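Local structure of FdhC (Acinetobacter nosocomialis, 5KTC) at residues 31-36 with 96-101; 23-28 with 45-50; 130-133 with 138-141. The protein probably transfers a 3-hydroxybutanoyl group from its coenzyme A thioester to the amino group of a dTDP-linked 3-amino-3,6-dideoxygalactose, as a sugar N-acyltransferase of the GNAT superfamily. One frame throughout, in Å; residues are numbered along the deposited sequence.

Interaction 1 (31-36 with 96-101). With COA (coenzyme A), chain D.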
loop_
_atom_site.group_PDB
_atom_site.type_symbol
_atom_site.label_atom_id
_atom_site.label_comp_id
_atom_site.label_asym_id
_atom_site.label_seq_id
_atom_site.Cartn_x
_atom_site.Cartn_y
_atom_site.Cartn_z
ATOM N N ASP A 31 11.474 0.064 -15.776
ATOM C CA ASP A 31 11.874 -1.335 -15.803
ATOM C C ASP A 31 12.673 -1.749 -14.608
ATOM O O ASP A 31 12.857 -2.900 -14.416
ATOM C CB ASP A 31 12.595 -1.715 -17.130
ATOM C CG ASP A 31 11.661 -1.575 -18.373
ATOM O OD1 ASP A 31 10.414 -1.813 -18.283
ATOM O OD2 ASP A 31 12.186 -1.194 -19.447
ATOM N N LYS A 32 13.154 -0.846 -13.777
ATOM C CA LYS A 32 13.746 -1.294 -12.524
ATOM C C LYS A 32 12.705 -1.657 -11.473
ATOM O O LYS A 32 12.998 -2.346 -10.517
ATOM C CB LYS A 32 14.657 -0.233 -11.950
ATOM C CG LYS A 32 15.819 0.067 -12.857
ATOM C CD LYS A 32 16.396 1.416 -12.500
ATOM C CE LYS A 32 17.636 1.677 -13.347
ATOM N NZ LYS A 32 18.500 2.606 -12.570
ATOM N N LEU A 33 11.497 -1.161 -11.648
ATOM C CA LEU A 33 10.460 -1.315 -10.646
ATOM C C LEU A 33 9.387 -2.296 -11.002
ATOM O O LEU A 33 8.723 -2.796 -10.098
ATOM C CB LEU A 33 9.803 0.059 -10.390
ATOM C CG LEU A 33 10.783 1.109 -9.863
ATOM C CD1 LEU A 33 10.034 2.437 -9.644
ATOM C CD2 LEU A 33 11.502 0.719 -8.561
ATOM N N ASN A 34 9.213 -2.592 -12.279
ATOM C CA ASN A 34 8.054 -3.258 -12.717
ATOM C C ASN A 34 8.203 -4.722 -13.030
ATOM O O ASN A 34 7.352 -5.261 -13.724
ATOM C CB ASN A 34 7.399 -2.555 -13.885
ATOM C CG ASN A 34 8.200 -2.574 -15.199
ATOM O OD1 ASN A 34 9.206 -3.244 -15.358
ATOM N ND2 ASN A 34 7.723 -1.778 -16.157
ATOM N N THR A 35 9.275 -5.337 -12.521
ATOM C CA THR A 35 9.529 -6.774 -12.751
ATOM C C THR A 35 8.304 -7.621 -12.367
ATOM O O THR A 35 7.970 -8.532 -13.075
ATOM C CB THR A 35 10.702 -7.255 -11.922
ATOM O OG1 THR A 35 11.820 -6.387 -12.152
ATOM C CG2 THR A 35 11.075 -8.725 -12.292
ATOM N N TYR A 36 7.638 -7.279 -11.266
ATOM C CA TYR A 36 6.612 -8.166 -10.691
ATOM C C TYR A 36 5.211 -7.520 -10.571
ATOM O O TYR A 36 4.374 -7.927 -9.714
ATOM C CB TYR A 36 7.124 -8.605 -9.342
ATOM C CG TYR A 36 8.438 -9.323 -9.362
ATOM C CD1 TYR A 36 8.554 -10.612 -9.898
ATOM C CD2 TYR A 36 9.556 -8.752 -8.817
ATOM C CE1 TYR A 36 9.772 -11.261 -9.902
ATOM C CE2 TYR A 36 10.746 -9.403 -8.790
ATOM C CZ TYR A 36 10.870 -10.654 -9.347
ATOM O OH TYR A 36 12.113 -11.296 -9.298
ATOM N N SER A 96 -0.743 -2.880 -5.897
ATOM C CA SER A 96 -0.189 -1.791 -6.702
ATOM C C SER A 96 0.908 -1.001 -5.967
ATOM O O SER A 96 0.958 0.251 -6.017
ATOM C CB SER A 96 -1.260 -0.858 -7.273
ATOM O OG SER A 96 -2.323 -1.529 -7.922
ATOM N N TRP A 97 1.769 -1.735 -5.285
ATOM C CA TRP A 97 2.585 -1.157 -4.214
ATOM C C TRP A 97 3.953 -0.952 -4.822
ATOM O O TRP A 97 4.682 -1.936 -5.116
ATOM C CB TRP A 97 2.691 -2.101 -3.077
ATOM C CG TRP A 97 3.380 -1.570 -1.853
ATOM C CD1 TRP A 97 3.370 -0.297 -1.374
ATOM C CD2 TRP A 97 4.136 -2.356 -0.926
ATOM N NE1 TRP A 97 4.086 -0.251 -0.185
ATOM C CE2 TRP A 97 4.544 -1.499 0.116
ATOM C CE3 TRP A 97 4.509 -3.707 -0.885
ATOM C CZ2 TRP A 97 5.332 -1.925 1.163
ATOM C CZ3 TRP A 97 5.302 -4.158 0.184
ATOM C CH2 TRP A 97 5.676 -3.254 1.213
ATOM N N ILE A 98 4.297 0.314 -5.032
ATOM C CA ILE A 98 5.511 0.676 -5.747
ATOM C C ILE A 98 6.165 1.872 -5.068
ATOM O O ILE A 98 5.492 2.843 -4.727
ATOM C CB ILE A 98 5.289 1.042 -7.217
ATOM C CG1 ILE A 98 4.396 0.011 -7.954
ATOM C CG2 ILE A 98 6.631 1.066 -7.908
ATOM C CD1 ILE A 98 3.777 0.443 -9.247
ATOM N N LEU A 99 7.471 1.770 -4.854
ATOM C CA LEU A 99 8.255 2.912 -4.334
ATOM C C LEU A 99 9.479 3.151 -5.249
ATOM O O LEU A 99 10.157 2.183 -5.595
ATOM C CB LEU A 99 8.711 2.609 -2.922
ATOM C CG LEU A 99 7.630 2.664 -1.834
ATOM C CD1 LEU A 99 8.192 2.132 -0.541
ATOM C CD2 LEU A 99 7.067 4.065 -1.603
ATOM N N ASN A 100 9.767 4.405 -5.589
ATOM C CA ASN A 100 10.879 4.669 -6.539
ATOM C C ASN A 100 12.145 4.988 -5.758
ATOM O O ASN A 100 12.135 4.963 -4.519
ATOM C CB ASN A 100 10.524 5.797 -7.527
ATOM C CG ASN A 100 10.308 7.148 -6.875
ATOM O OD1 ASN A 100 10.788 7.449 -5.795
ATOM N ND2 ASN A 100 9.503 7.979 -7.541
ATOM N N GLU A 101 13.224 5.299 -6.477
ATOM C CA GLU A 101 14.526 5.664 -5.871
ATOM C C GLU A 101 14.524 6.757 -4.830
ATOM O O GLU A 101 15.369 6.753 -3.961
ATOM C CB GLU A 101 15.484 6.155 -6.974
ATOM C CG GLU A 101 16.702 5.289 -7.186
ATOM C CD GLU A 101 17.585 5.816 -8.326
ATOM O OE1 GLU A 101 17.140 6.759 -9.044
ATOM O OE2 GLU A 101 18.718 5.300 -8.503
HETATM N N1A COA D . 10.737 -4.048 10.633
HETATM C C2A COA D . 11.773 -3.178 10.583
HETATM N N3A COA D . 12.372 -2.834 9.441
HETATM C C4A COA D . 11.875 -3.291 8.302
HETATM C C5A COA D . 10.712 -4.213 8.282
HETATM C C6A COA D . 10.150 -4.587 9.557
HETATM N N6A COA D . 9.115 -5.417 9.646
HETATM N N7A COA D . 10.453 -4.496 7.013
HETATM C C8A COA D . 11.367 -3.838 6.269
HETATM N N9A COA D . 12.222 -3.126 7.052
HETATM C C1B COA D . 13.332 -2.258 6.602
HETATM C C2B COA D . 14.123 -2.970 5.498
HETATM O O2B COA D . 15.148 -3.840 6.007
HETATM C C3B COA D . 14.628 -1.825 4.689
HETATM O O3B COA D . 15.737 -1.259 5.396
HETATM P P3B COA D . 17.233 -1.459 4.845
HETATM O O7A COA D . 17.449 -0.143 4.086
HETATM O O8A COA D . 17.837 -1.524 6.219
HETATM O O9A COA D . 17.249 -2.705 3.995
HETATM C C4B COA D . 13.485 -0.835 4.742
HETATM O O4B COA D . 12.805 -1.074 5.985
HETATM C C5B COA D . 12.595 -0.879 3.517
HETATM O O5B COA D . 12.065 -2.175 3.347
HETATM P P1A COA D . 12.356 -2.974 2.014
HETATM O O1A COA D . 11.877 -4.395 2.216
HETATM O O2A COA D . 13.682 -2.666 1.373
HETATM O O3A COA D . 11.266 -2.443 0.942
HETATM P P2A COA D . 11.395 -1.587 -0.351
HETATM O O4A COA D . 11.908 -0.192 -0.111
HETATM O O5A COA D . 12.088 -2.350 -1.466
HETATM O O6A COA D . 9.868 -1.395 -0.775
HETATM C CBP COA D . 8.441 -2.287 -2.538
HETATM C CCP COA D . 9.140 -2.545 -1.192
HETATM C CDP COA D . 7.744 -3.568 -2.921
HETATM C CEP COA D . 7.419 -1.162 -2.403
HETATM C CAP COA D . 9.507 -1.890 -3.588
HETATM O OAP COA D . 10.592 -2.865 -3.446
HETATM C C9P COA D . 8.997 -1.808 -4.970
HETATM O O9P COA D . 8.399 -0.835 -5.480
HETATM N N8P COA D . 9.218 -2.927 -5.690
HETATM C C7P COA D . 8.773 -3.018 -7.029
HETATM C C6P COA D . 7.283 -3.124 -7.232
HETATM C C5P COA D . 6.777 -4.400 -6.610
HETATM O O5P COA D . 7.345 -5.471 -6.884
HETATM N N4P COA D . 5.768 -4.287 -5.769
HETATM C C3P COA D . 5.270 -5.427 -4.994
HETATM C C2P COA D . 4.405 -6.381 -5.840
HETATM S S1P COA D . 4.069 -7.895 -4.866
#
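Next to I98, which meets L33 across the contact, the W97 indole carries the cofactor methyl CEP over the centre of one face, 3.7 Å above the plane. The Y36 ring has the methyl CG2 of its own neighbour T35 over one face, while O5P of the cofactor comes up at the edge, near the ring plane. W97 turns its ring toward the pantetheine because CG stands anti to the backbone N (chi1 -174°). Coenzyme A runs along strand 91-99 like an extra strand: its N4P gives a nearly straight bond to W97 O (2.7 Å), and L99 N gives one to O9P (2.8 Å, 167°). The direct protein contact is made by L33. Its branch CD1 lies 4.1 Å from I98 CG2 and 3.9 Å from N100 CA, while CD2 meets L99 O at 3.6 Å. Backbone pairing of cofactor amides with this strand is characteristic of the GNAT fold. N100 turns its OD1 to H102 N. L27 of helix 21-28 touches L33, I98 and N100 alike, strand 75-86 pairs with the strand through T79 and I77, and helix 107-122 packs on W97 and L99.

Interaction 2 (23-28 with 45-50). With FUH ([[(2~{R},3~{S},5~{R})-5-[5-methyl-2,4-bis(oxidanylidene)pyrimidin-1-yl]-3-oxidanyl-oxolan-2-yl]methoxy-oxidanyl-phosphoryl] [(2~{R},3~{R},4~{S},5~{R},6~{R})-6-methyl-3,5-bis(oxidanyl)-4-[[(3~{R})-3-oxidanylbutanoyl]amino]oxan-2-yl] hydrogen phosphate), chain C.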
loop_
_atom_site.group_PDB
_atom_site.type_symbol
_atom_site.label_atom_id
_atom_site.label_comp_id
_atom_site.label_asym_id
_atom_site.label_seq_id
_atom_site.Cartn_x
_atom_site.Cartn_y
_atom_site.Cartn_z
ATOM N N PHE A 23 2.866 10.844 -13.447
ATOM C CA PHE A 23 3.710 10.239 -12.440
ATOM C C PHE A 23 3.547 8.695 -12.409
ATOM O O PHE A 23 4.521 7.961 -12.274
ATOM C CB PHE A 23 3.343 10.801 -11.071
ATOM C CG PHE A 23 4.085 10.113 -9.953
ATOM C CD1 PHE A 23 5.462 10.253 -9.865
ATOM C CD2 PHE A 23 3.442 9.216 -9.118
ATOM C CE1 PHE A 23 6.171 9.589 -8.901
ATOM C CE2 PHE A 23 4.150 8.517 -8.184
ATOM C CZ PHE A 23 5.496 8.715 -8.053
ATOM N N ILE A 24 2.299 8.272 -12.517
ATOM C CA ILE A 24 1.931 6.863 -12.497
ATOM C C ILE A 24 2.479 6.154 -13.729
ATOM O O ILE A 24 3.111 5.110 -13.567
ATOM C CB ILE A 24 0.445 6.623 -12.302
ATOM C CG1 ILE A 24 0.025 7.081 -10.899
ATOM C CG2 ILE A 24 0.170 5.129 -12.344
ATOM C CD1 ILE A 24 -1.449 7.005 -10.609
ATOM N N CYS A 25 2.246 6.707 -14.927
ATOM C CA CYS A 25 2.792 6.084 -16.149
ATOM C C CYS A 25 4.286 5.881 -16.010
ATOM O O CYS A 25 4.805 4.811 -16.278
ATOM C CB CYS A 25 2.561 6.951 -17.397
ATOM S SG CYS A 25 0.892 6.827 -17.982
ATOM N N THR A 26 4.983 6.918 -15.568
ATOM C CA THR A 26 6.416 6.857 -15.452
ATOM C C THR A 26 6.880 5.838 -14.466
ATOM O O THR A 26 7.793 5.110 -14.752
ATOM C CB THR A 26 6.985 8.244 -15.148
ATOM O OG1 THR A 26 6.691 9.100 -16.255
ATOM C CG2 THR A 26 8.489 8.195 -14.946
ATOM N N LEU A 27 6.233 5.781 -13.305
ATOM C CA LEU A 27 6.606 4.836 -12.282
ATOM C C LEU A 27 6.440 3.391 -12.771
ATOM O O LEU A 27 7.366 2.598 -12.652
ATOM C CB LEU A 27 5.733 5.057 -11.045
ATOM C CG LEU A 27 5.992 4.270 -9.784
ATOM C CD1 LEU A 27 7.315 4.707 -9.171
ATOM C CD2 LEU A 27 4.786 4.511 -8.819
ATOM N N ARG A 28 5.248 3.108 -13.322
ATOM C CA ARG A 28 4.852 1.742 -13.721
ATOM C C ARG A 28 5.636 1.219 -14.948
ATOM O O ARG A 28 5.778 0.003 -15.116
ATOM C CB ARG A 28 3.375 1.723 -13.987
ATOM C CG ARG A 28 2.538 1.783 -12.697
ATOM C CD ARG A 28 1.064 1.591 -13.016
ATOM N NE ARG A 28 0.814 0.183 -13.360
ATOM C CZ ARG A 28 0.465 -0.788 -12.518
ATOM N NH1 ARG A 28 0.267 -0.564 -11.205
ATOM N NH2 ARG A 28 0.368 -2.046 -12.989
ATOM N N LYS A 45 -2.712 9.937 -21.414
ATOM C CA LYS A 45 -4.197 10.018 -21.526
ATOM C C LYS A 45 -4.919 8.723 -21.206
ATOM O O LYS A 45 -6.028 8.719 -20.636
ATOM C CB LYS A 45 -4.626 10.549 -22.926
ATOM C CG LYS A 45 -4.507 12.050 -23.012
ATOM C CD LYS A 45 -4.606 12.622 -24.426
ATOM C CE LYS A 45 -4.652 14.152 -24.351
ATOM N NZ LYS A 45 -4.181 14.844 -25.589
ATOM N N SER A 46 -4.321 7.616 -21.610
ATOM C CA SER A 46 -4.872 6.317 -21.254
ATOM C C SER A 46 -4.846 6.115 -19.759
ATOM O O SER A 46 -5.799 5.633 -19.200
ATOM C CB SER A 46 -4.144 5.152 -21.930
ATOM O OG SER A 46 -4.253 5.332 -23.338
ATOM N N GLN A 47 -3.751 6.508 -19.124
ATOM C CA GLN A 47 -3.689 6.374 -17.665
ATOM C C GLN A 47 -4.711 7.320 -16.974
ATOM O O GLN A 47 -5.336 6.923 -16.010
ATOM C CB GLN A 47 -2.281 6.584 -17.177
ATOM C CG GLN A 47 -2.076 6.523 -15.670
ATOM C CD GLN A 47 -2.378 5.203 -15.053
ATOM O OE1 GLN A 47 -1.993 4.175 -15.557
ATOM N NE2 GLN A 47 -3.027 5.222 -13.890
ATOM N N ALA A 48 -4.873 8.539 -17.492
ATOM C CA ALA A 48 -5.882 9.462 -16.989
ATOM C C ALA A 48 -7.230 8.794 -17.089
ATOM O O ALA A 48 -8.040 8.861 -16.123
ATOM C CB ALA A 48 -5.909 10.767 -17.770
ATOM N N GLU A 49 -7.488 8.121 -18.229
ATOM C CA GLU A 49 -8.764 7.422 -18.357
ATOM C C GLU A 49 -8.951 6.304 -17.300
ATOM O O GLU A 49 -10.017 6.150 -16.746
ATOM C CB GLU A 49 -9.029 6.852 -19.779
ATOM C CG GLU A 49 -10.479 6.304 -19.862
ATOM C CD GLU A 49 -10.825 5.524 -21.123
ATOM O OE1 GLU A 49 -11.804 4.704 -21.036
ATOM O OE2 GLU A 49 -10.138 5.736 -22.169
ATOM N N TRP A 50 -7.925 5.489 -17.096
ATOM C CA TRP A 50 -7.912 4.461 -16.039
ATOM C C TRP A 50 -8.284 5.098 -14.693
ATOM O O TRP A 50 -9.072 4.536 -13.923
ATOM C CB TRP A 50 -6.526 3.766 -15.944
ATOM C CG TRP A 50 -6.549 2.450 -15.179
ATOM C CD1 TRP A 50 -6.613 1.152 -15.702
ATOM C CD2 TRP A 50 -6.545 2.288 -13.769
ATOM N NE1 TRP A 50 -6.647 0.221 -14.679
ATOM C CE2 TRP A 50 -6.630 0.889 -13.491
ATOM C CE3 TRP A 50 -6.500 3.184 -12.684
ATOM C CZ2 TRP A 50 -6.668 0.386 -12.185
ATOM C CZ3 TRP A 50 -6.545 2.650 -11.372
ATOM C CH2 TRP A 50 -6.618 1.280 -11.147
HETATM O O1 FUH C . 1.358 -5.126 -4.922
HETATM C C1 FUH C . 0.968 -6.261 -4.671
HETATM C C2 FUH C . 0.813 -6.779 -3.279
HETATM C C3 FUH C . 1.682 -6.045 -2.292
HETATM O O2 FUH C . 2.979 -6.680 -2.154
HETATM C C4 FUH C . 1.062 -6.064 -0.918
HETATM N N1 FUH C . 0.598 -7.153 -5.674
HETATM C C5 FUH C . 0.381 -6.672 -7.043
HETATM C C6 FUH C . 1.049 -7.599 -8.076
HETATM O O3 FUH C . 0.555 -8.853 -7.874
HETATM C C7 FUH C . 0.696 -7.269 -9.508
HETATM C C8 FUH C . 1.111 -8.347 -10.538
HETATM O O4 FUH C . -0.725 -7.100 -9.649
HETATM C C9 FUH C . -1.110 -6.595 -7.319
HETATM O O5 FUH C . -1.753 -5.589 -6.523
HETATM C C10 FUH C . -1.340 -6.191 -8.720
HETATM O O6 FUH C . -0.794 -4.891 -8.879
HETATM P P1 FUH C . -1.098 -4.007 -10.139
HETATM O O7 FUH C . -0.243 -4.354 -11.300
HETATM O O8 FUH C . -0.821 -2.584 -9.653
HETATM O O9 FUH C . -2.660 -3.939 -10.432
HETATM P P2 FUH C . -3.642 -4.916 -11.233
HETATM O O10 FUH C . -4.800 -5.195 -10.338
HETATM O O11 FUH C . -2.828 -6.148 -11.606
HETATM O O12 FUH C . -4.004 -3.967 -12.431
HETATM C C11 FUH C . -5.222 -4.167 -13.155
HETATM C C12 FUH C . -5.016 -3.665 -14.562
HETATM C C13 FUH C . -3.694 -4.135 -15.204
HETATM O O13 FUH C . -3.833 -4.357 -16.619
HETATM C C14 FUH C . -2.748 -2.951 -15.062
HETATM C C15 FUH C . -3.716 -1.794 -15.132
HETATM O O14 FUH C . -4.976 -2.234 -14.565
HETATM N N2 FUH C . -3.387 -0.605 -14.317
HETATM C C16 FUH C . -3.370 -0.668 -12.956
HETATM C C17 FUH C . -3.123 0.482 -12.204
HETATM C C18 FUH C . -3.109 0.466 -10.691
HETATM C C19 FUH C . -2.859 1.688 -12.925
HETATM O O15 FUH C . -2.675 2.791 -12.265
HETATM N N3 FUH C . -2.882 1.722 -14.264
HETATM C C20 FUH C . -3.185 0.601 -14.930
HETATM O O16 FUH C . -3.180 0.635 -16.251
#
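C25 and Q47 are the nearest CA pair, 6.7 Å apart, between 23-28 and 45-50, which lie on helices 21-28 and 44-59. These helices belong to the GNAT fold and here build the nucleotide end of the sugar pocket. C25 SG packs tightly on Q47 CB at 3.3 Å, and the I24 side chain crosses that of Q47 at about a right angle, its CG2 3.6 Å from NE2. Q47 starts with CG anti to the backbone N, then bends at chi2 (64°), which swings the amide toward the thymine. There it binds much as a base-pairing partner would: thymine N3 donates to Q47 OE1 (2.9 Å), and NE2 donates to O15 (2.9 Å). The base is sandwiched between two flat groups, with the W50 ring centred over C19 on one side and the R28 guanidinium, offset, over C17 on the other. R28 also grips the phosphate at P1 edge-on, through NH1 to O8 (2.8 Å) and NH2 to O7; S38 O and S40 OG bind the same guanidinium and help fix its rotation. Beyond the base, W50 NE1 reaches the deoxyribose ring oxygen O14 at 3.0 Å in a weak, bent bond (127°).

Interaction 3 (130-133 with 138-141). With COA (coenzyme A), chain D.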
loop_
_atom_site.group_PDB
_atom_site.type_symbol
_atom_site.label_atom_id
_atom_site.label_comp_id
_atom_site.label_asym_id
_atom_site.label_seq_id
_atom_site.Cartn_x
_atom_site.Cartn_y
_atom_site.Cartn_z
ATOM N N PHE A 130 -3.690 -10.494 -0.247
ATOM C CA PHE A 130 -2.853 -10.016 -1.357
ATOM C C PHE A 130 -1.960 -11.153 -1.868
ATOM O O PHE A 130 -1.860 -12.216 -1.258
ATOM C CB PHE A 130 -1.971 -8.814 -0.929
ATOM C CG PHE A 130 -1.134 -9.094 0.269
ATOM C CD1 PHE A 130 -1.640 -8.884 1.536
ATOM C CD2 PHE A 130 0.173 -9.636 0.144
ATOM C CE1 PHE A 130 -0.855 -9.155 2.665
ATOM C CE2 PHE A 130 0.952 -9.914 1.266
ATOM C CZ PHE A 130 0.434 -9.664 2.522
ATOM N N GLU A 131 -1.287 -10.897 -2.989
ATOM C CA GLU A 131 -0.366 -11.864 -3.565
ATOM C C GLU A 131 0.948 -11.212 -3.983
ATOM O O GLU A 131 0.995 -10.004 -4.188
ATOM C CB GLU A 131 -1.005 -12.540 -4.768
ATOM C CG GLU A 131 -1.391 -11.683 -5.931
ATOM C CD GLU A 131 -2.823 -11.240 -5.994
ATOM O OE1 GLU A 131 -3.093 -10.176 -6.561
ATOM O OE2 GLU A 131 -3.702 -11.948 -5.501
ATOM N N VAL A 132 1.997 -12.031 -4.105
ATOM C CA VAL A 132 3.337 -11.582 -4.427
ATOM C C VAL A 132 3.921 -12.605 -5.390
ATOM O O VAL A 132 3.810 -13.815 -5.147
ATOM C CB VAL A 132 4.197 -11.564 -3.186
ATOM C CG1 VAL A 132 5.613 -11.114 -3.466
ATOM C CG2 VAL A 132 3.553 -10.702 -2.088
ATOM N N MET A 133 4.490 -12.156 -6.497
ATOM C CA MET A 133 5.056 -13.115 -7.458
ATOM C C MET A 133 6.185 -13.915 -6.897
ATOM O O MET A 133 7.012 -13.411 -6.200
ATOM C CB MET A 133 5.519 -12.431 -8.745
ATOM C CG MET A 133 4.349 -12.103 -9.688
ATOM S SD MET A 133 4.910 -11.623 -11.346
ATOM C CE MET A 133 5.317 -13.222 -12.093
ATOM N N LYS A 138 12.449 -10.544 -1.654
ATOM C CA LYS A 138 12.490 -9.608 -0.578
ATOM C C LYS A 138 11.055 -9.169 -0.117
ATOM O O LYS A 138 10.851 -8.736 1.008
ATOM C CB LYS A 138 13.333 -8.413 -1.059
ATOM C CG LYS A 138 13.730 -7.518 0.057
ATOM C CD LYS A 138 14.800 -6.495 -0.296
ATOM C CE LYS A 138 14.992 -5.675 0.972
ATOM N NZ LYS A 138 15.951 -4.551 0.843
ATOM N N VAL A 139 10.101 -9.204 -1.020
ATOM C CA VAL A 139 8.705 -8.785 -0.714
ATOM C C VAL A 139 7.997 -9.897 0.069
ATOM O O VAL A 139 7.283 -9.638 1.022
ATOM C CB VAL A 139 7.983 -8.369 -2.022
ATOM C CG1 VAL A 139 6.517 -7.970 -1.776
ATOM C CG2 VAL A 139 8.754 -7.219 -2.646
ATOM N N HIS A 140 8.267 -11.160 -0.289
ATOM C CA HIS A 140 7.830 -12.277 0.549
ATOM C C HIS A 140 8.346 -12.074 1.947
ATOM O O HIS A 140 7.596 -12.141 2.927
ATOM C CB HIS A 140 8.265 -13.636 -0.028
ATOM C CG HIS A 140 7.707 -13.908 -1.397
ATOM N ND1 HIS A 140 6.384 -14.210 -1.599
ATOM C CD2 HIS A 140 8.270 -13.902 -2.616
ATOM C CE1 HIS A 140 6.150 -14.397 -2.888
ATOM N NE2 HIS A 140 7.273 -14.165 -3.535
ATOM N N SER A 141 9.634 -11.786 2.050
ATOM C CA SER A 141 10.282 -11.712 3.323
ATOM C C SER A 141 9.713 -10.553 4.183
ATOM O O SER A 141 9.457 -10.681 5.404
ATOM C CB SER A 141 11.795 -11.621 3.067
ATOM O OG SER A 141 12.437 -11.392 4.272
HETATM N N1A COA D . 10.737 -4.048 10.633
HETATM C C2A COA D . 11.773 -3.178 10.583
HETATM N N3A COA D . 12.372 -2.834 9.441
HETATM C C4A COA D . 11.875 -3.291 8.302
HETATM C C5A COA D . 10.712 -4.213 8.282
HETATM C C6A COA D . 10.150 -4.587 9.557
HETATM N N6A COA D . 9.115 -5.417 9.646
HETATM N N7A COA D . 10.453 -4.496 7.013
HETATM C C8A COA D . 11.367 -3.838 6.269
HETATM N N9A COA D . 12.222 -3.126 7.052
HETATM C C1B COA D . 13.332 -2.258 6.602
HETATM C C2B COA D . 14.123 -2.970 5.498
HETATM O O2B COA D . 15.148 -3.840 6.007
HETATM C C3B COA D . 14.628 -1.825 4.689
HETATM O O3B COA D . 15.737 -1.259 5.396
HETATM P P3B COA D . 17.233 -1.459 4.845
HETATM O O7A COA D . 17.449 -0.143 4.086
HETATM O O8A COA D . 17.837 -1.524 6.219
HETATM O O9A COA D . 17.249 -2.705 3.995
HETATM C C4B COA D . 13.485 -0.835 4.742
HETATM O O4B COA D . 12.805 -1.074 5.985
HETATM C C5B COA D . 12.595 -0.879 3.517
HETATM O O5B COA D . 12.065 -2.175 3.347
HETATM P P1A COA D . 12.356 -2.974 2.014
HETATM O O1A COA D . 11.877 -4.395 2.216
HETATM O O2A COA D . 13.682 -2.666 1.373
HETATM O O3A COA D . 11.266 -2.443 0.942
HETATM P P2A COA D . 11.395 -1.587 -0.351
HETATM O O4A COA D . 11.908 -0.192 -0.111
HETATM O O5A COA D . 12.088 -2.350 -1.466
HETATM O O6A COA D . 9.868 -1.395 -0.775
HETATM C CBP COA D . 8.441 -2.287 -2.538
HETATM C CCP COA D . 9.140 -2.545 -1.192
HETATM C CDP COA D . 7.744 -3.568 -2.921
HETATM C CEP COA D . 7.419 -1.162 -2.403
HETATM C CAP COA D . 9.507 -1.890 -3.588
HETATM O OAP COA D . 10.592 -2.865 -3.446
HETATM C C9P COA D . 8.997 -1.808 -4.970
HETATM O O9P COA D . 8.399 -0.835 -5.480
HETATM N N8P COA D . 9.218 -2.927 -5.690
HETATM C C7P COA D . 8.773 -3.018 -7.029
HETATM C C6P COA D . 7.283 -3.124 -7.232
HETATM C C5P COA D . 6.777 -4.400 -6.610
HETATM O O5P COA D . 7.345 -5.471 -6.884
HETATM N N4P COA D . 5.768 -4.287 -5.769
HETATM C C3P COA D . 5.270 -5.427 -4.994
HETATM C C2P COA D . 4.405 -6.381 -5.840
HETATM S S1P COA D . 4.069 -7.895 -4.866
#
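V132 sends its CG1 methyl over the face of the H140 imidazole, a CH-pi contact 3.5 Å from the ring centroid and 19° off the normal. The two side chains run past one another in opposite senses, V132 rising from the strand and H140 coming back from the helix. With CG anti to its own carbonyl carbon (chi1 -60°), H140 brings the end of its ring toward the strand. The ring then reaches past the valine, and NE2 donates to M133 O at 2.8 Å. That bond is somewhat bent (149°), as M133 O is tilted out of the ring plane; the donor also stands above the carbonyl plane. At the other ring nitrogen, ND1 is hydrogen-bonded to Y160 OH, so both ends of the imidazole are held and its rotation is fixed. V132 and V139 adopt the same rotamer, each with CG1 anti to the backbone N, and the two CG1 methyls meet at 3.7 Å. The thiol sulfur S1P of coenzyme A rests against this pair, 4.0 Å from V132 CG2 and 3.9 Å from V139 CG1. V139 uses its other branch, CG2, to touch the cofactor methyl CDP. K138 stretches away in a fully extended chain, which carries NZ to the pyrophosphate oxygen O2A at 3.0 Å. On the strand, E131 O accepts a hydrogen bond from the amide N1 of the sugar product, while V132, next along, meets the thiol. A strand and the helix that directly follows it, together lining the cofactor arm around its thiol, are characteristic of the acyl-transfer site of the GNAT fold.

The three contacts line successive parts of the binding groove. Interactions 1 and 2 have centres 14 Å apart and interlock along the chain, their segments alternating; they meet through L27 and through a probable hydrogen bond from N34 ND2 to R28 O. Interaction 3 comes later in the chain, its centre 13 Å from that of interaction 1. Strands 91-99 and 127-133 are parallel neighbours in one mixed sheet, both contacts touch coenzyme A, and Y36 packs on M133. Interactions 2 and 3 do not touch, with centres 24 Å apart, yet the nucleotide-sugar product spans them, so its nucleotide is held far from the thiol.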